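Local coordinates for protein trimethylamine-N-oxide reductase (Haemophilus influenzae, PDB 7L5I) that probably reduces trimethylamine N-oxide and related oxides at a molybdenum centre that carries two molybdopterin guanine dinucleotides, at residues Q443-T447 and K640-N644; P184-G188 and T626-E632. All coordinates share one frame; numbering follows the deposited sequence.

Contact 1: residues Q443-T447 and K640-N644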
loop_
_atom_site.group_PDB
_atom_site.type_symbol
_atom_site.label_atom_id
_atom_site.label_comp_id
_atom_site.label_asym_id
_atom_site.label_seq_id
_atom_site.Cartn_x
_atom_site.Cartn_y
_atom_site.Cartn_z
ATOM N N GLN A 443 -5.694 20.032 -11.996
ATOM C CA GLN A 443 -5.462 20.761 -10.756
ATOM C C GLN A 443 -4.963 19.789 -9.697
ATOM O O GLN A 443 -5.397 18.635 -9.657
ATOM C CB GLN A 443 -6.757 21.436 -10.291
ATOM C CG GLN A 443 -6.999 22.809 -10.937
ATOM C CD GLN A 443 -6.001 23.848 -10.441
ATOM O OE1 GLN A 443 -5.776 24.012 -9.219
ATOM N NE2 GLN A 443 -5.367 24.534 -11.378
ATOM N N TYR A 444 -4.051 20.266 -8.842
ATOM C CA TYR A 444 -3.460 19.423 -7.795
ATOM C C TYR A 444 -2.980 20.327 -6.667
ATOM O O TYR A 444 -2.037 21.111 -6.852
ATOM C CB TYR A 444 -2.305 18.574 -8.348
ATOM C CG TYR A 444 -1.465 17.919 -7.256
ATOM C CD1 TYR A 444 -1.948 16.840 -6.529
ATOM C CD2 TYR A 444 -0.206 18.396 -6.956
ATOM C CE1 TYR A 444 -1.185 16.254 -5.528
ATOM C CE2 TYR A 444 0.568 17.830 -5.960
ATOM C CZ TYR A 444 0.079 16.746 -5.252
ATOM O OH TYR A 444 0.873 16.192 -4.249
ATOM N N ASN A 445 -3.626 20.204 -5.509
ATOM C CA ASN A 445 -3.184 20.842 -4.275
ATOM C C ASN A 445 -2.840 22.312 -4.480
ATOM O O ASN A 445 -1.828 22.805 -3.983
ATOM C CB ASN A 445 -1.995 20.095 -3.680
ATOM C CG ASN A 445 -1.815 20.372 -2.183
ATOM O OD1 ASN A 445 -2.737 20.810 -1.516
ATOM N ND2 ASN A 445 -0.639 20.070 -1.661
ATOM N N GLY A 446 -3.701 23.018 -5.200
ATOM C CA GLY A 446 -3.539 24.439 -5.401
ATOM C C GLY A 446 -2.646 24.839 -6.549
ATOM O O GLY A 446 -2.414 26.042 -6.736
ATOM N N THR A 447 -2.128 23.882 -7.310
ATOM C CA THR A 447 -1.293 24.163 -8.474
ATOM C C THR A 447 -1.902 23.504 -9.707
ATOM O O THR A 447 -2.847 22.716 -9.618
ATOM C CB THR A 447 0.143 23.651 -8.274
ATOM O OG1 THR A 447 0.166 22.221 -8.417
ATOM C CG2 THR A 447 0.680 24.019 -6.891
ATOM N N LYS A 640 -9.520 28.547 0.049
ATOM C CA LYS A 640 -9.150 29.506 -0.991
ATOM C C LYS A 640 -8.841 28.841 -2.323
ATOM O O LYS A 640 -8.886 29.509 -3.357
ATOM C CB LYS A 640 -7.962 30.349 -0.518
ATOM C CG LYS A 640 -8.341 31.323 0.592
ATOM C CD LYS A 640 -7.447 32.520 0.678
ATOM C CE LYS A 640 -8.251 33.786 0.992
ATOM N NZ LYS A 640 -8.866 33.826 2.337
ATOM N N MET A 641 -8.551 27.535 -2.327
ATOM C CA MET A 641 -8.363 26.816 -3.579
ATOM C C MET A 641 -9.653 26.719 -4.366
ATOM O O MET A 641 -9.609 26.546 -5.588
ATOM C CB MET A 641 -7.834 25.412 -3.310
ATOM C CG MET A 641 -6.447 25.411 -2.745
ATOM S SD MET A 641 -5.954 23.730 -2.338
ATOM C CE MET A 641 -4.388 24.052 -1.551
ATOM N N ASN A 642 -10.791 26.798 -3.682
ATOM C CA ASN A 642 -12.106 26.868 -4.313
ATOM C C ASN A 642 -12.394 25.633 -5.157
ATOM O O ASN A 642 -12.868 25.721 -6.288
ATOM C CB ASN A 642 -12.228 28.140 -5.148
ATOM C CG ASN A 642 -13.648 28.412 -5.562
ATOM O OD1 ASN A 642 -13.921 28.714 -6.722
ATOM N ND2 ASN A 642 -14.571 28.286 -4.616
ATOM N N TYR A 643 -12.116 24.467 -4.595
ATOM C CA TYR A 643 -12.376 23.213 -5.273
ATOM C C TYR A 643 -13.779 22.723 -4.953
ATOM O O TYR A 643 -14.205 22.731 -3.798
ATOM C CB TYR A 643 -11.362 22.149 -4.849
ATOM C CG TYR A 643 -9.957 22.341 -5.337
ATOM C CD1 TYR A 643 -9.676 23.000 -6.528
ATOM C CD2 TYR A 643 -8.892 21.827 -4.617
ATOM C CE1 TYR A 643 -8.388 23.148 -6.968
ATOM C CE2 TYR A 643 -7.604 21.977 -5.044
ATOM C CZ TYR A 643 -7.347 22.626 -6.224
ATOM O OH TYR A 643 -6.048 22.749 -6.632
ATOM N N ASN A 644 -14.473 22.246 -5.985
ATOM C CA ASN A 644 -15.825 21.741 -5.804
ATOM C C ASN A 644 -15.858 20.447 -5.004
ATOM O O ASN A 644 -16.878 20.142 -4.373
ATOM C CB ASN A 644 -16.475 21.521 -7.170
ATOM C CG ASN A 644 -15.746 20.474 -8.004
ATOM O OD1 ASN A 644 -14.532 20.280 -7.877
ATOM N ND2 ASN A 644 -16.487 19.796 -8.862
#
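Tyr643 drives its phenol end into the tight turn of a two-stranded β-hairpin, a polar docking contact at the protein surface between the tip formed by 443-447 and the chain leaving helix 636-641. The hairpin joins strands 441-444 and 447-450 through a type I' turn with Asn445-Gly446 at its corners. Tyr444 O closes the turn by accepting from both the backbone N and OG1 of Thr447. The Tyr643 hydroxyl is gripped from two directions: it accepts from Gly446 N (2.8 Å to OH, angle at the hydrogen 146°) and gives its own proton to Gln443 OE1, 2.9 Å from OH. That amide oxygen lies in the plane of the phenol ring at its edge and receives the proton in its own carbonyl plane, on a lone pair, although amide and ring planes stand 56° apart. A bend at chi2 (-69°) folds the Gln443 chain back to bring OE1 there. Met641 adds the apolar part of the contact. Its CB lies over the centre of one face of the Tyr643 ring, 3.8 Å above the plane, while its extended chain carries SD to 3.7 Å from Gly446 N and CE to 3.6 Å from Asn445 OD1. That oxygen accepts a hydrogen bond from His185 NE2 of helix 179-187, and the methyl only packs beside it. Two hydrogen bonds thus hold the hydroxyl at the turn, with the thioether alongside. Lys779 shares backbone hydrogen bonds with Asn445, Leu780 touches Met641, and helix 179-187 packs its Val181 against Tyr444 and Asn445.

Contact 2: residues P184-G188 and T626-E632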
loop_
_atom_site.group_PDB
_atom_site.type_symbol
_atom_site.label_atom_id
_atom_site.label_comp_id
_atom_site.label_asym_id
_atom_site.label_seq_id
_atom_site.Cartn_x
_atom_site.Cartn_y
_atom_site.Cartn_z
ATOM N N PRO A 184 -0.870 17.479 5.933
ATOM C CA PRO A 184 -0.037 18.681 6.083
ATOM C C PRO A 184 -0.838 19.967 6.256
ATOM O O PRO A 184 -0.367 20.869 6.969
ATOM C CB PRO A 184 0.803 18.684 4.803
ATOM C CG PRO A 184 0.962 17.222 4.486
ATOM C CD PRO A 184 -0.406 16.612 4.836
ATOM N N HIS A 185 -2.003 20.099 5.621
ATOM C CA HIS A 185 -2.842 21.282 5.805
ATOM C C HIS A 185 -3.528 21.312 7.171
ATOM O O HIS A 185 -3.884 22.384 7.659
ATOM C CB HIS A 185 -3.940 21.346 4.722
ATOM C CG HIS A 185 -3.428 21.612 3.342
ATOM N ND1 HIS A 185 -2.767 22.777 3.005
ATOM C CD2 HIS A 185 -3.494 20.871 2.209
ATOM C CE1 HIS A 185 -2.458 22.745 1.715
ATOM N NE2 HIS A 185 -2.879 21.594 1.211
ATOM N N VAL A 186 -3.784 20.145 7.758
ATOM C CA VAL A 186 -4.554 20.063 8.997
ATOM C C VAL A 186 -3.651 20.038 10.213
ATOM O O VAL A 186 -3.971 20.650 11.237
ATOM C CB VAL A 186 -5.450 18.810 8.936
ATOM C CG1 VAL A 186 -6.171 18.614 10.228
ATOM C CG2 VAL A 186 -6.401 18.900 7.736
ATOM N N LEU A 187 -2.535 19.304 10.124
ATOM C CA LEU A 187 -1.637 19.087 11.247
ATOM C C LEU A 187 -0.228 19.618 11.037
ATOM O O LEU A 187 0.537 19.658 12.003
ATOM C CB LEU A 187 -1.519 17.584 11.560
ATOM C CG LEU A 187 -2.838 16.940 12.004
ATOM C CD1 LEU A 187 -2.690 15.438 12.083
ATOM C CD2 LEU A 187 -3.322 17.491 13.346
ATOM N N GLY A 188 0.135 20.012 9.824
ATOM C CA GLY A 188 1.470 20.495 9.553
ATOM C C GLY A 188 2.512 19.420 9.428
ATOM O O GLY A 188 3.708 19.711 9.512
ATOM N N THR A 626 1.183 24.725 11.051
ATOM C CA THR A 626 0.018 25.074 10.264
ATOM C C THR A 626 -0.118 26.592 10.264
ATOM O O THR A 626 0.528 27.256 11.074
ATOM C CB THR A 626 -1.241 24.477 10.875
ATOM O OG1 THR A 626 -1.355 25.019 12.196
ATOM C CG2 THR A 626 -1.172 22.954 10.945
ATOM N N PRO A 627 -0.994 27.161 9.437
ATOM C CA PRO A 627 -1.188 28.627 9.458
ATOM C C PRO A 627 -1.536 29.202 10.826
ATOM O O PRO A 627 -1.123 30.330 11.142
ATOM C CB PRO A 627 -2.336 28.826 8.458
ATOM C CG PRO A 627 -2.126 27.714 7.452
ATOM C CD PRO A 627 -1.638 26.529 8.271
ATOM N N SER A 628 -2.289 28.480 11.641
ATOM C CA SER A 628 -2.701 28.951 12.955
ATOM C C SER A 628 -1.820 28.448 14.094
ATOM O O SER A 628 -1.992 28.884 15.232
ATOM C CB SER A 628 -4.140 28.498 13.212
ATOM O OG SER A 628 -4.166 27.077 13.252
ATOM N N GLY A 629 -0.912 27.528 13.832
ATOM C CA GLY A 629 -0.233 26.820 14.891
ATOM C C GLY A 629 -1.080 25.781 15.590
ATOM O O GLY A 629 -0.603 25.163 16.547
ATOM N N LYS A 630 -2.319 25.586 15.151
ATOM C CA LYS A 630 -3.259 24.666 15.760
ATOM C C LYS A 630 -3.751 23.657 14.730
ATOM O O LYS A 630 -3.413 23.710 13.537
ATOM C CB LYS A 630 -4.430 25.455 16.374
ATOM C CG LYS A 630 -3.996 26.398 17.502
ATOM C CD LYS A 630 -5.172 27.207 18.071
ATOM C CE LYS A 630 -5.689 28.178 17.040
ATOM N NZ LYS A 630 -6.816 28.989 17.617
ATOM N N ILE A 631 -4.567 22.719 15.209
ATOM C CA ILE A 631 -5.284 21.786 14.346
ATOM C C ILE A 631 -6.305 22.538 13.493
ATOM O O ILE A 631 -7.220 23.166 14.020
ATOM C CB ILE A 631 -5.987 20.711 15.180
ATOM C CG1 ILE A 631 -4.982 19.947 16.030
ATOM C CG2 ILE A 631 -6.748 19.765 14.275
ATOM C CD1 ILE A 631 -5.630 19.085 17.113
ATOM N N GLU A 632 -6.215 22.392 12.175
ATOM C CA GLU A 632 -7.034 23.185 11.254
ATOM C C GLU A 632 -8.279 22.388 10.887
ATOM O O GLU A 632 -8.318 21.656 9.902
ATOM C CB GLU A 632 -6.228 23.595 10.024
ATOM C CG GLU A 632 -4.988 24.385 10.352
ATOM C CD GLU A 632 -5.033 25.821 9.848
ATOM O OE1 GLU A 632 -5.332 26.034 8.649
ATOM O OE2 GLU A 632 -4.749 26.737 10.658
HETATM O O HOH W 1 -4.303 24.758 6.584
#
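Thr626, Ile631 and Glu632 meet the last turn of helix 179-187 near Gly188, where the backbone leaves helical angles with positive phi. The partner segment makes a type I β turn from Thr626 to Gly629 and runs into strand 631-632, the parallel mate of strand 297-298. Thr626 presents its CG2 methyl to the peptide between Leu187 and Gly188, 3.4 Å from Gly188 N. Its chi1 of 60° wedges OG1 between backbone N and carbonyl carbon, turned away from that methyl and toward its own chain, where OG1 gives its proton to Lys630 O at 2.8 Å. Deeper in, Leu187 and Ile631 lie side by side and point the same way, CD2 of the first 4.0 Å from CG1 of the second, and both reach Val366 of helix 359-372. Between these apolar parts runs a backbone link: Glu632 N donates to Val186 O (3.0 Å, 167°), and Ile631 CA offers its hydrogen to the same oxygen. Val186 CG1 and CG2 rest near Glu632 O, which takes a hydrogen bond from Trp363 NE1. Glu632 lays CB and CG against the carbonyl of His185, CG 3.5 Å from its O, and then bends at chi2 (-114°), turning the carboxylate back over its own loop. A water bridges the helix end to it, donating to both His185 O and Glu632 OE1, each 2.6 Å from the water oxygen. This water and the Ser628 hydroxyl together would probably favour a charged carboxylate. Ser628 OG, which accepts from Lys630 N in an ST turn, donates to the anti lone pair of Glu632 OE2 at 2.7 Å.

How the contacts relate
Contacts 1 and 2, with centres about 17 Å apart, share a direct joint at His185 of helix 179-187. Its NE2 lies 2.8 Å from Asn445 OD1 of the hairpin, a probable hydrogen bond, and 4.0 Å from Met641 CE. The other halves are also continuous, since strand 631-632 of contact 2 is followed along the chain by helix 636-641 of contact 1. Helix 179-187 and the hairpin are therefore both bound to one later stretch of sequence. Each contact centre is about 26 Å from the centre of the chain. Tyr142, Trp144 and Ser175 line the pocket of the bound oxygen atom, and helix 179-187 begins shortly after Ser175 in sequence.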